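Local coordinates for periplasmic binding protein (Mycobacterium smegmatis, PDB 4MDY) that probably binds a ferric-siderophore-like iron complex outside the membrane and hands it to an ABC transporter for import, at residues V15-A20 / G142-K147; R32-G37 / V50-T55; L38-D43 / L99-N104; D56-E61 / A270-S275; P67-Q72 / S275-P280. All blocks are in the same frame, centred on the assembly; numbering follows the deposited sequence.

All five contacts belong to the N-terminal lobe or to the place where the end of the chain returns to it. Interactions 2 and 3 lie side by side, centres about 7 Å apart, and reach the same parallel sheet, in which strands 33-35 and 99-102 are neighbours. Interaction 1 packs the N-terminal hairpin on the end of a helix; its centre is about 12 Å from that of interaction 3. Along the chain, interaction 2 closes before interactions 4 and 5 open, whereas interaction 1 crosses both. Interactions 4 and 5 share S275, and each brings residues 270-280 back to a segment more than 200 residues earlier. D42 of interaction 3 bonds S275 and W68, so the returning chain is tied to helix 40-46.

Interaction 1 of 5, residues V15-A20 / G142-K147; sequences VTVRHA and GQAVFK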
# COMPACT_ATOMS: atom_id res chain seq x y z
N VAL A 15 6.09 -26.33 -1.90
CA VAL A 15 4.85 -25.58 -1.73
C VAL A 15 4.32 -25.19 -3.11
O VAL A 15 5.09 -24.81 -4.00
CB VAL A 15 5.04 -24.32 -0.87
CG1 VAL A 15 3.85 -23.37 -0.97
CG2 VAL A 15 5.25 -24.72 0.58
N THR A 16 3.01 -25.27 -3.27
CA THR A 16 2.38 -24.86 -4.51
C THR A 16 1.39 -23.74 -4.22
O THR A 16 0.54 -23.87 -3.35
CB THR A 16 1.69 -26.06 -5.19
OG1 THR A 16 2.70 -27.00 -5.60
CG2 THR A 16 0.89 -25.62 -6.41
N VAL A 17 1.52 -22.62 -4.93
CA VAL A 17 0.57 -21.51 -4.78
C VAL A 17 -0.24 -21.34 -6.05
O VAL A 17 0.25 -21.60 -7.14
CB VAL A 17 1.24 -20.18 -4.38
CG1 VAL A 17 1.91 -20.31 -3.03
CG2 VAL A 17 2.23 -19.70 -5.43
N ARG A 18 -1.48 -20.89 -5.88
CA ARG A 18 -2.41 -20.73 -6.99
C ARG A 18 -2.66 -19.25 -7.23
O ARG A 18 -2.94 -18.50 -6.30
CB ARG A 18 -3.72 -21.46 -6.66
CG ARG A 18 -3.49 -22.87 -6.16
CD ARG A 18 -4.79 -23.62 -5.95
NE ARG A 18 -5.43 -23.98 -7.22
CZ ARG A 18 -5.21 -25.11 -7.89
NH1 ARG A 18 -4.36 -26.04 -7.44
NH2 ARG A 18 -5.87 -25.33 -9.04
N HIS A 19 -2.54 -18.84 -8.49
CA HIS A 19 -2.64 -17.43 -8.84
C HIS A 19 -3.35 -17.27 -10.19
O HIS A 19 -3.85 -18.25 -10.77
CB HIS A 19 -1.24 -16.80 -8.84
CG HIS A 19 -0.23 -17.54 -9.66
ND1 HIS A 19 -0.31 -17.62 -11.03
CD2 HIS A 19 0.86 -18.25 -9.31
CE1 HIS A 19 0.69 -18.34 -11.49
NE2 HIS A 19 1.42 -18.74 -10.46
N ALA A 20 -3.39 -16.05 -10.70
CA ALA A 20 -4.16 -15.72 -11.90
C ALA A 20 -3.74 -16.49 -13.16
O ALA A 20 -4.54 -16.66 -14.07
CB ALA A 20 -4.09 -14.22 -12.18
N GLY A 142 3.55 -15.12 1.85
CA GLY A 142 3.81 -15.93 3.03
C GLY A 142 3.87 -17.41 2.72
O GLY A 142 4.75 -18.12 3.20
N GLN A 143 2.93 -17.88 1.89
CA GLN A 143 2.92 -19.28 1.45
C GLN A 143 4.18 -19.63 0.66
O GLN A 143 4.86 -20.61 0.96
CB GLN A 143 1.68 -19.56 0.61
CG GLN A 143 0.42 -19.66 1.45
CD GLN A 143 -0.86 -19.68 0.64
OE1 GLN A 143 -0.87 -20.09 -0.52
NE2 GLN A 143 -1.94 -19.24 1.25
N ALA A 144 4.50 -18.78 -0.31
CA ALA A 144 5.62 -19.01 -1.22
C ALA A 144 6.99 -19.03 -0.54
O ALA A 144 7.93 -19.65 -1.05
CB ALA A 144 5.61 -17.95 -2.31
N VAL A 145 7.12 -18.34 0.60
CA VAL A 145 8.40 -18.28 1.31
C VAL A 145 8.40 -19.13 2.58
O VAL A 145 9.32 -19.03 3.40
CB VAL A 145 8.84 -16.82 1.61
CG1 VAL A 145 8.85 -16.02 0.32
CG2 VAL A 145 7.99 -16.14 2.67
N PHE A 146 7.38 -19.98 2.72
CA PHE A 146 7.31 -21.00 3.76
C PHE A 146 7.17 -20.40 5.17
O PHE A 146 7.69 -20.95 6.14
CB PHE A 146 8.53 -21.94 3.69
CG PHE A 146 8.57 -22.81 2.46
CD1 PHE A 146 8.88 -22.29 1.21
CD2 PHE A 146 8.34 -24.18 2.57
CE1 PHE A 146 8.92 -23.10 0.09
CE2 PHE A 146 8.39 -25.00 1.45
CZ PHE A 146 8.68 -24.46 0.21
N LYS A 147 6.46 -19.28 5.26
CA LYS A 147 6.27 -18.56 6.53
C LYS A 147 4.81 -18.09 6.64
O LYS A 147 4.52 -16.99 7.11
CB LYS A 147 7.25 -17.40 6.63
CG LYS A 147 8.70 -17.85 6.53
CD LYS A 147 9.70 -16.81 6.99
CE LYS A 147 11.12 -17.18 6.58
NZ LYS A 147 12.13 -16.22 7.13
O HOH W 1 0.34 -22.79 -0.57
O HOH W 2 -2.09 -20.39 -3.15
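V15 puts a methyl group over the ring of F146, and the rest of its side chain fits against the end of helix 134-144. Starting at CB, the nearest atom across the contact is F146 CZ at 3.8 Å. From there the two branches part. CG1 lies anti to the backbone N (chi1 166°) and reaches the carbonyl of Q143, with CG1 to Q143 O at 3.5 Å. CG2 goes to the aromatic ring, 3.6 Å from the F146 ring centroid and 27° off the normal, a CH-pi contact displaced toward the rim near CE2. F146 is the C-prime residue of a Schellman motif: its positive phi (67°) turns the chain off the helix end, while K147 N bonds G142 O and F146 N bonds Q143 O. V17, two residues along the strand, lays CG1 against Q143 CB at 3.7 Å. The polar link runs through water. Q143 OE1 accepts from two waters, one of which also donates to T16 O at 3.0 Å while the other accepts from R18 N at 2.8 Å, so a single amide oxygen is tied to two points of the strand backbone. Strand 15-19 pairs antiparallel with strand 22-26, whose I26 also touches A144 and F146, and the hairpin thus sits on the C-terminal end of helix 134-144, with V122 of strand 121-123 against A144.

Interaction 2 of 5, residues R32-G37 / V50-T55; sequences RVVSAG and VPIAVT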
# COMPACT_ATOMS: atom_id res chain seq x y z
N ARG A 32 17.28 -16.57 -3.01
CA ARG A 32 17.45 -15.35 -3.79
C ARG A 32 16.12 -14.84 -4.34
O ARG A 32 15.72 -15.18 -5.46
CB ARG A 32 18.43 -15.60 -4.95
CG ARG A 32 19.86 -15.88 -4.51
CD ARG A 32 20.76 -16.14 -5.70
NE ARG A 32 21.00 -14.94 -6.52
CZ ARG A 32 21.82 -13.95 -6.19
NH1 ARG A 32 22.50 -13.98 -5.04
NH2 ARG A 32 21.97 -12.91 -7.00
N VAL A 33 15.45 -14.00 -3.56
CA VAL A 33 14.13 -13.50 -3.94
C VAL A 33 14.19 -12.11 -4.58
O VAL A 33 14.75 -11.16 -4.02
CB VAL A 33 13.19 -13.45 -2.72
CG1 VAL A 33 11.79 -13.05 -3.14
CG2 VAL A 33 13.16 -14.78 -2.00
N VAL A 34 13.58 -12.00 -5.75
CA VAL A 34 13.37 -10.72 -6.41
C VAL A 34 11.95 -10.21 -6.15
O VAL A 34 10.97 -10.91 -6.42
CB VAL A 34 13.59 -10.85 -7.92
CG1 VAL A 34 13.02 -9.65 -8.66
CG2 VAL A 34 15.07 -11.04 -8.23
N SER A 35 11.87 -8.99 -5.63
CA SER A 35 10.61 -8.27 -5.49
C SER A 35 10.40 -7.40 -6.73
O SER A 35 11.04 -6.34 -6.88
CB SER A 35 10.60 -7.42 -4.23
OG SER A 35 9.33 -6.83 -4.04
N ALA A 36 9.51 -7.85 -7.61
CA ALA A 36 9.34 -7.24 -8.92
C ALA A 36 8.18 -6.23 -9.01
O ALA A 36 8.02 -5.54 -10.02
CB ALA A 36 9.19 -8.33 -9.98
N GLY A 37 7.38 -6.13 -7.95
CA GLY A 37 6.28 -5.17 -7.90
C GLY A 37 6.52 -4.01 -6.95
O GLY A 37 7.59 -3.87 -6.38
N VAL A 50 14.90 -11.25 3.11
CA VAL A 50 15.50 -10.03 2.54
C VAL A 50 15.70 -10.23 1.04
O VAL A 50 16.51 -11.07 0.63
CB VAL A 50 16.84 -9.67 3.22
CG1 VAL A 50 17.38 -8.36 2.70
CG2 VAL A 50 16.67 -9.59 4.73
N PRO A 51 14.97 -9.47 0.20
CA PRO A 51 15.13 -9.65 -1.24
C PRO A 51 16.50 -9.22 -1.75
O PRO A 51 17.14 -8.36 -1.14
CB PRO A 51 14.04 -8.74 -1.85
CG PRO A 51 13.47 -7.94 -0.74
CD PRO A 51 14.05 -8.38 0.56
N ILE A 52 16.93 -9.83 -2.85
CA ILE A 52 18.16 -9.42 -3.53
C ILE A 52 17.91 -8.27 -4.50
O ILE A 52 18.85 -7.66 -5.01
CB ILE A 52 18.83 -10.58 -4.28
CG1 ILE A 52 17.90 -11.16 -5.35
CG2 ILE A 52 19.27 -11.64 -3.28
CD1 ILE A 52 18.63 -11.86 -6.46
N ALA A 53 16.64 -7.99 -4.76
CA ALA A 53 16.23 -6.83 -5.55
C ALA A 53 14.88 -6.32 -5.08
O ALA A 53 13.98 -7.12 -4.76
CB ALA A 53 16.16 -7.17 -7.02
N VAL A 54 14.75 -5.00 -5.04
CA VAL A 54 13.51 -4.33 -4.71
C VAL A 54 13.15 -3.42 -5.88
O VAL A 54 14.04 -2.85 -6.54
CB VAL A 54 13.65 -3.49 -3.41
CG1 VAL A 54 12.40 -2.67 -3.14
CG2 VAL A 54 13.98 -4.39 -2.23
N THR A 55 11.86 -3.29 -6.16
CA THR A 55 11.39 -2.40 -7.21
C THR A 55 10.89 -1.10 -6.59
O THR A 55 10.02 -1.11 -5.71
CB THR A 55 10.31 -3.08 -8.07
OG1 THR A 55 10.84 -4.29 -8.62
CG2 THR A 55 9.87 -2.19 -9.20
O HOH W 3 16.46 -13.31 -1.05
O HOH W 4 9.52 -4.28 -4.64
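I52 reaches back across the backbone of V33 to R32, and it gives up more surface to this contact than any other residue of the two segments. CG1 stands between the backbone N and the carbonyl carbon (chi1 61°), which carries CD1 over one face of the R32 guanidinium, 3.5 Å from NH2. The arginine and isoleucine chains cross at about a right angle; the polar end of R32 is held by the carbonyls of L95 and K96. I52 CG1 also meets V34 CG2 at 4.0 Å, and the I52 N-H bonds V33 O at 2.8 Å. Strands 33-35 and 53-55 run parallel, 13° apart, joined by helix 40-46 in a beta-alpha-beta arrangement, with S35 N donating to A53 O at 3.0 Å. T55 adds a side-chain bond: OG1 donates to S35 O at 2.7 Å, in the carbonyl plane and on a lone pair. The same residue packs CB 3.3 Å from G37 O, where the chain turns off the strand. S35 leans toward segment 50-55, its CB 3.4 Å from A53 O, and a water 2.6 Å from S35 OG accepts from T55 N.

Interaction 3 of 5, residues L38-D43 / L99-N104; sequences LTEQDD and LIVATN
E40 OE2 is gripped by two successive backbone amides, those of T103 and N104. N104 N donates to it at 2.9 Å, arriving from above the carboxylate plane, 59° out of it. T103 N comes to 2.8 Å, but the bond is bent to 126° and weak. The other oxygen, OE1, accepts from T39 N at 3.2 Å, met nearly along its C-O axis, so the two carboxylate oxygens serve opposite segments. The chain bends at chi2 (97°) to bring the carboxylate there, and its CG lies 3.6 Å from V101 CG1. With this acid buried, the amide donors would be expected to stabilise a negative charge. N104 makes two further links. Its O accepts from L38 N, and its ND2 donates to T39 OG1 at 2.9 Å, in the amide plane; its OD1 takes the backbone N of F131. Q137 of helix 134-144 also bonds T39 OG1. The cluster thus fastens the turn between strand 33-35 and helix 40-46 to residues 103-104, which follow the neighbouring parallel strand 99-102, with helix 134-144 alongside and F273 of helix 265-273 touching T39.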
# COMPACT_ATOMS: atom_id res chain seq x y z
N LEU A 38 5.49 -3.20 -6.75
CA LEU A 38 5.62 -1.92 -6.09
C LEU A 38 5.64 -1.95 -4.57
O LEU A 38 6.12 -0.99 -3.96
CB LEU A 38 4.50 -0.98 -6.57
CG LEU A 38 4.50 -0.71 -8.08
CD1 LEU A 38 3.32 0.15 -8.50
CD2 LEU A 38 5.82 -0.05 -8.51
N THR A 39 5.14 -3.02 -3.94
CA THR A 39 5.00 -3.04 -2.48
C THR A 39 5.40 -4.36 -1.79
O THR A 39 5.42 -4.42 -0.56
CB THR A 39 3.53 -2.74 -2.07
OG1 THR A 39 2.67 -3.68 -2.70
CG2 THR A 39 3.12 -1.32 -2.47
N GLU A 40 5.75 -5.38 -2.56
CA GLU A 40 5.97 -6.73 -2.03
C GLU A 40 7.14 -6.84 -1.05
O GLU A 40 7.18 -7.77 -0.23
CB GLU A 40 6.17 -7.75 -3.16
CG GLU A 40 4.94 -7.96 -4.03
CD GLU A 40 4.96 -7.14 -5.30
OE1 GLU A 40 5.21 -5.92 -5.19
OE2 GLU A 40 4.72 -7.70 -6.39
N GLN A 41 8.09 -5.90 -1.14
CA GLN A 41 9.23 -5.93 -0.24
C GLN A 41 8.81 -5.87 1.22
O GLN A 41 9.47 -6.45 2.06
CB GLN A 41 10.26 -4.83 -0.56
CG GLN A 41 9.86 -3.40 -0.24
CD GLN A 41 9.18 -2.69 -1.40
OE1 GLN A 41 8.50 -3.31 -2.22
NE2 GLN A 41 9.35 -1.38 -1.46
N ASP A 42 7.70 -5.19 1.52
CA ASP A 42 7.22 -5.10 2.90
C ASP A 42 6.69 -6.44 3.39
O ASP A 42 6.86 -6.79 4.55
CB ASP A 42 6.15 -4.03 3.04
CG ASP A 42 6.71 -2.61 3.06
OD1 ASP A 42 7.91 -2.40 2.74
OD2 ASP A 42 5.94 -1.69 3.40
N ASP A 43 6.05 -7.21 2.52
CA ASP A 43 5.57 -8.54 2.91
C ASP A 43 6.77 -9.44 3.19
O ASP A 43 6.83 -10.12 4.22
CB ASP A 43 4.70 -9.17 1.82
CG ASP A 43 3.48 -8.33 1.50
OD1 ASP A 43 2.50 -8.34 2.28
OD2 ASP A 43 3.49 -7.67 0.44
N LEU A 99 13.24 -17.16 -6.68
CA LEU A 99 11.82 -16.81 -6.59
C LEU A 99 11.62 -15.37 -7.05
O LEU A 99 12.36 -14.47 -6.66
CB LEU A 99 11.30 -16.95 -5.16
CG LEU A 99 9.78 -16.72 -4.99
CD1 LEU A 99 8.96 -17.83 -5.62
CD2 LEU A 99 9.41 -16.61 -3.52
N ILE A 100 10.60 -15.18 -7.88
CA ILE A 100 10.23 -13.85 -8.34
C ILE A 100 8.84 -13.55 -7.83
O ILE A 100 7.88 -14.25 -8.17
CB ILE A 100 10.27 -13.75 -9.88
CG1 ILE A 100 11.69 -14.05 -10.40
CG2 ILE A 100 9.85 -12.36 -10.34
CD1 ILE A 100 11.75 -14.34 -11.88
N VAL A 101 8.72 -12.52 -7.01
CA VAL A 101 7.43 -12.09 -6.50
C VAL A 101 6.93 -10.90 -7.31
O VAL A 101 7.56 -9.83 -7.31
CB VAL A 101 7.52 -11.74 -5.00
CG1 VAL A 101 6.16 -11.35 -4.48
CG2 VAL A 101 8.07 -12.92 -4.21
N ALA A 102 5.81 -11.11 -7.99
CA ALA A 102 5.24 -10.10 -8.87
C ALA A 102 3.72 -10.06 -8.77
O ALA A 102 3.00 -10.28 -9.75
CB ALA A 102 5.69 -10.33 -10.31
N THR A 103 3.23 -9.74 -7.58
CA THR A 103 1.80 -9.67 -7.33
C THR A 103 1.26 -8.26 -7.59
O THR A 103 0.06 -8.10 -7.83
CB THR A 103 1.46 -10.08 -5.88
OG1 THR A 103 2.12 -9.20 -4.96
CG2 THR A 103 1.92 -11.49 -5.61
N ASN A 104 2.14 -7.26 -7.57
CA ASN A 104 1.77 -5.86 -7.71
C ASN A 104 2.68 -5.18 -8.72
O ASN A 104 3.31 -4.16 -8.43
CB ASN A 104 1.87 -5.18 -6.34
CG ASN A 104 1.24 -3.80 -6.30
OD1 ASN A 104 0.52 -3.39 -7.22
ND2 ASN A 104 1.49 -3.08 -5.23

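Interaction 4 of 5, residues D56-E61 / A270-S275; sequences DWFGGE and AIAFAS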
# COMPACT_ATOMS: atom_id res chain seq x y z
N ASP A 56 11.47 0.01 -7.04
CA ASP A 56 11.13 1.33 -6.51
C ASP A 56 9.76 1.75 -7.02
O ASP A 56 9.35 1.38 -8.12
CB ASP A 56 12.20 2.35 -6.94
CG ASP A 56 12.23 3.59 -6.05
OD1 ASP A 56 11.61 3.60 -4.97
OD2 ASP A 56 12.88 4.57 -6.44
N TRP A 57 9.04 2.50 -6.19
CA TRP A 57 7.74 3.04 -6.57
C TRP A 57 7.78 4.58 -6.53
O TRP A 57 7.70 5.23 -7.57
CB TRP A 57 6.65 2.46 -5.66
CG TRP A 57 5.26 2.93 -5.94
CD1 TRP A 57 4.81 3.60 -7.05
CD2 TRP A 57 4.12 2.75 -5.10
NE1 TRP A 57 3.47 3.86 -6.94
CE2 TRP A 57 3.02 3.34 -5.75
CE3 TRP A 57 3.92 2.14 -3.85
CZ2 TRP A 57 1.73 3.35 -5.19
CZ3 TRP A 57 2.65 2.15 -3.30
CH2 TRP A 57 1.57 2.75 -3.97
N PHE A 58 7.90 5.15 -5.33
CA PHE A 58 8.05 6.61 -5.20
C PHE A 58 8.72 6.99 -3.88
O PHE A 58 8.97 6.14 -3.03
CB PHE A 58 6.68 7.30 -5.32
CG PHE A 58 5.78 7.12 -4.12
CD1 PHE A 58 5.10 5.92 -3.92
CD2 PHE A 58 5.60 8.15 -3.20
CE1 PHE A 58 4.27 5.75 -2.82
CE2 PHE A 58 4.77 7.98 -2.10
CZ PHE A 58 4.11 6.78 -1.91
N GLY A 59 9.01 8.29 -3.74
CA GLY A 59 9.55 8.84 -2.49
C GLY A 59 11.06 8.93 -2.37
O GLY A 59 11.56 9.48 -1.39
N GLY A 60 11.79 8.38 -3.34
CA GLY A 60 13.26 8.42 -3.32
C GLY A 60 13.89 7.86 -2.06
O GLY A 60 14.85 8.42 -1.55
N GLU A 61 13.33 6.76 -1.55
CA GLU A 61 13.85 6.13 -0.34
C GLU A 61 15.02 5.23 -0.70
O GLU A 61 15.06 4.69 -1.80
CB GLU A 61 12.75 5.30 0.32
CG GLU A 61 11.52 6.11 0.71
CD GLU A 61 11.77 7.07 1.85
OE1 GLU A 61 12.63 6.79 2.71
OE2 GLU A 61 11.08 8.12 1.91
N ALA A 270 2.94 5.35 4.13
CA ALA A 270 2.44 4.20 4.87
C ALA A 270 1.05 3.78 4.40
O ALA A 270 0.79 2.61 4.20
CB ALA A 270 2.46 4.47 6.37
N ILE A 271 0.18 4.76 4.17
CA ILE A 271 -1.16 4.51 3.61
C ILE A 271 -1.08 3.88 2.21
O ILE A 271 -1.78 2.90 1.93
CB ILE A 271 -1.99 5.80 3.56
CG1 ILE A 271 -2.30 6.27 4.98
CG2 ILE A 271 -3.28 5.60 2.78
CD1 ILE A 271 -2.72 7.72 5.08
N ALA A 272 -0.21 4.43 1.37
CA ALA A 272 -0.02 3.94 0.01
C ALA A 272 0.44 2.49 -0.03
O ALA A 272 -0.08 1.70 -0.80
CB ALA A 272 0.98 4.81 -0.74
N PHE A 273 1.42 2.16 0.80
CA PHE A 273 1.97 0.80 0.81
C PHE A 273 1.01 -0.24 1.39
O PHE A 273 1.02 -1.39 0.96
CB PHE A 273 3.30 0.77 1.56
CG PHE A 273 4.48 0.99 0.67
CD1 PHE A 273 4.76 2.25 0.15
CD2 PHE A 273 5.31 -0.08 0.34
CE1 PHE A 273 5.85 2.44 -0.68
CE2 PHE A 273 6.40 0.11 -0.49
CZ PHE A 273 6.66 1.37 -1.00
N ALA A 274 0.20 0.17 2.36
CA ALA A 274 -0.84 -0.70 2.92
C ALA A 274 -0.30 -2.12 3.15
O ALA A 274 -0.85 -3.10 2.65
CB ALA A 274 -2.04 -0.74 1.97
N SER A 275 0.79 -2.20 3.90
CA SER A 275 1.52 -3.45 4.07
C SER A 275 1.52 -3.92 5.53
O SER A 275 1.13 -3.17 6.42
CB SER A 275 2.96 -3.25 3.59
OG SER A 275 3.76 -2.69 4.60
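W57 and F273 make the closer-packed half of this contact, two large aromatic rings that pass one another pointing in opposing senses. Their closest atoms are W57 CE3 and F273 CE1, 3.7 Å apart, and it is the indole's CE3 that comes over one face of the phenylalanine. The planes meet obliquely at 49°, so the six-membered ring and the F273 ring, centroids 5.4 Å apart, neither stack flat nor stand edge to face. With CG anti to the backbone N (chi1 -180°), the indole extends from the loop toward the helix and presents its outer edge to the last turn: CH2 is 3.7 Å from A272 O, which lies in the indole plane at that edge. That carbonyl is also bonded by R197. F273 is buried and is further enclosed by W66, Q41 and D42.

The other half is thinner. F58 meets the helix chiefly through its ring edge, with CZ 3.9 Å from A272 CB, and CE1 comes no nearer to F273 CE1 than 4.2 Å. F58 also sets its ring edge over one face of the W57 indole, CD1 3.5 Å above the plane. Both loop aromatics and A272 remain partly exposed, and a PEG molecule, probably from the crystallisation liquor, sits about 3 Å from the F58 side chain. An aromatic patch of this kind, joining a loop of the N-terminal lobe to helix 265-273 and touched by a bound small molecule, is consistent with the wall of the ligand cleft between lobes of a solute-binding protein.

Interaction 5 of 5, residues P67-Q72 / S275-P280; sequences PWAQRQ and SPLSYP
An ST motif at S275 shapes the turn that W68 packs against and from which L277 projects onto helix 67-73, where the chain passes from helix 265-273 into helix 279-294. S275 OG accepts from S278 N at 2.8 Å, and in return S275 N donates to S278 OG at 3.0 Å, nearly straight at 168°. Each serine therefore receives the other's backbone N-H. Both hydroxyls have further partners: S275 OG bonds D42, and S278 OG bonds A270 O. The same D42 takes the indole N-H of W68, so one carboxylate joins the two sides of the contact from helix 40-46.

With that turn fixed, S278 offers its CB to the tryptophan. The carbon sits over one face of the indole in a CH-pi contact, 3.7 Å from the centroid of the five-membered ring and 23° off its normal, nearest the CE2 and NE1 side. W68 holds CG between its backbone N and carbonyl carbon (chi1 56°), which sets one face of the indole over S278 CB. W66 stacks on the tryptophan as well.

L277 packs beside it, crossing W68 obliquely with CB 3.7 Å from the indole CD1. Farther out, its end reaches A69 and Q72 of helix 67-73, and the Q72 side chain extends toward it in turn. A46 of helix 40-46 also touches L277, and at the leucine's end CD1 rests on A69 CB at 3.8 Å.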
# COMPACT_ATOMS: atom_id res chain seq x y z
N PRO A 67 11.07 3.89 5.66
CA PRO A 67 11.62 3.81 7.01
C PRO A 67 11.09 2.65 7.87
O PRO A 67 11.84 2.11 8.67
CB PRO A 67 11.24 5.16 7.62
CG PRO A 67 11.23 6.09 6.45
CD PRO A 67 10.63 5.27 5.34
N TRP A 68 9.83 2.29 7.71
CA TRP A 68 9.24 1.21 8.52
C TRP A 68 9.75 -0.19 8.17
O TRP A 68 9.44 -1.15 8.88
CB TRP A 68 7.71 1.25 8.40
CG TRP A 68 7.25 1.15 6.99
CD1 TRP A 68 7.18 0.02 6.23
CD2 TRP A 68 6.82 2.23 6.15
NE1 TRP A 68 6.72 0.33 4.98
CE2 TRP A 68 6.50 1.67 4.90
CE3 TRP A 68 6.68 3.61 6.34
CZ2 TRP A 68 6.03 2.45 3.83
CZ3 TRP A 68 6.20 4.38 5.28
CH2 TRP A 68 5.89 3.79 4.04
N ALA A 69 10.50 -0.33 7.08
CA ALA A 69 11.09 -1.62 6.72
C ALA A 69 12.63 -1.62 6.70
O ALA A 69 13.24 -2.64 6.39
CB ALA A 69 10.55 -2.08 5.38
N GLN A 70 13.25 -0.49 7.07
CA GLN A 70 14.71 -0.35 7.05
C GLN A 70 15.43 -1.22 8.08
O GLN A 70 16.48 -1.80 7.77
CB GLN A 70 15.11 1.13 7.20
CG GLN A 70 15.08 1.90 5.90
CD GLN A 70 16.16 1.44 4.94
OE1 GLN A 70 17.20 0.93 5.37
NE2 GLN A 70 15.93 1.61 3.63
N ARG A 71 14.89 -1.31 9.29
CA ARG A 71 15.41 -2.19 10.34
C ARG A 71 15.54 -3.62 9.82
O ARG A 71 16.56 -4.29 10.02
CB ARG A 71 14.49 -2.18 11.57
CG ARG A 71 14.91 -3.12 12.70
CD ARG A 71 13.84 -3.24 13.79
NE ARG A 71 12.80 -4.23 13.49
CZ ARG A 71 12.94 -5.55 13.57
NH1 ARG A 71 14.10 -6.10 13.93
NH2 ARG A 71 11.92 -6.35 13.27
N GLN A 72 14.49 -4.09 9.16
CA GLN A 72 14.42 -5.45 8.65
C GLN A 72 15.40 -5.66 7.49
O GLN A 72 15.95 -6.74 7.31
CB GLN A 72 12.99 -5.77 8.19
CG GLN A 72 11.96 -5.81 9.32
CD GLN A 72 11.42 -4.45 9.73
OE1 GLN A 72 11.98 -3.40 9.38
NE2 GLN A 72 10.34 -4.46 10.48
N SER A 275 0.79 -2.20 3.90
CA SER A 275 1.52 -3.45 4.07
C SER A 275 1.52 -3.92 5.53
O SER A 275 1.13 -3.17 6.42
CB SER A 275 2.96 -3.25 3.59
OG SER A 275 3.76 -2.69 4.60
N PRO A 276 1.97 -5.16 5.78
CA PRO A 276 2.10 -5.64 7.16
C PRO A 276 3.02 -4.78 8.03
O PRO A 276 2.87 -4.75 9.26
CB PRO A 276 2.70 -7.04 6.98
CG PRO A 276 2.21 -7.48 5.65
CD PRO A 276 2.18 -6.24 4.80
N LEU A 277 3.97 -4.10 7.42
CA LEU A 277 4.87 -3.22 8.15
C LEU A 277 4.42 -1.76 8.13
O LEU A 277 4.72 -1.02 9.07
CB LEU A 277 6.30 -3.32 7.61
CG LEU A 277 6.99 -4.67 7.78
CD1 LEU A 277 8.39 -4.62 7.19
CD2 LEU A 277 7.05 -5.07 9.25
N SER A 278 3.70 -1.34 7.09
CA SER A 278 3.34 0.07 6.97
C SER A 278 2.05 0.41 7.74
O SER A 278 1.92 1.50 8.30
CB SER A 278 3.25 0.51 5.51
OG SER A 278 1.97 0.32 4.94
N TYR A 279 1.11 -0.52 7.77
CA TYR A 279 -0.16 -0.25 8.46
C TYR A 279 -0.03 0.05 9.96
O TYR A 279 -0.79 0.88 10.47
CB TYR A 279 -1.18 -1.37 8.22
CG TYR A 279 -2.12 -1.15 7.04
CD1 TYR A 279 -2.65 0.11 6.75
CD2 TYR A 279 -2.50 -2.22 6.23
CE1 TYR A 279 -3.50 0.31 5.67
CE2 TYR A 279 -3.36 -2.04 5.17
CZ TYR A 279 -3.86 -0.78 4.89
OH TYR A 279 -4.72 -0.62 3.83
N PRO A 280 0.90 -0.62 10.68
CA PRO A 280 1.19 -0.19 12.06
C PRO A 280 1.58 1.28 12.18
O PRO A 280 1.21 1.93 13.17
CB PRO A 280 2.35 -1.12 12.46
CG PRO A 280 2.06 -2.38 11.71
CD PRO A 280 1.54 -1.91 10.37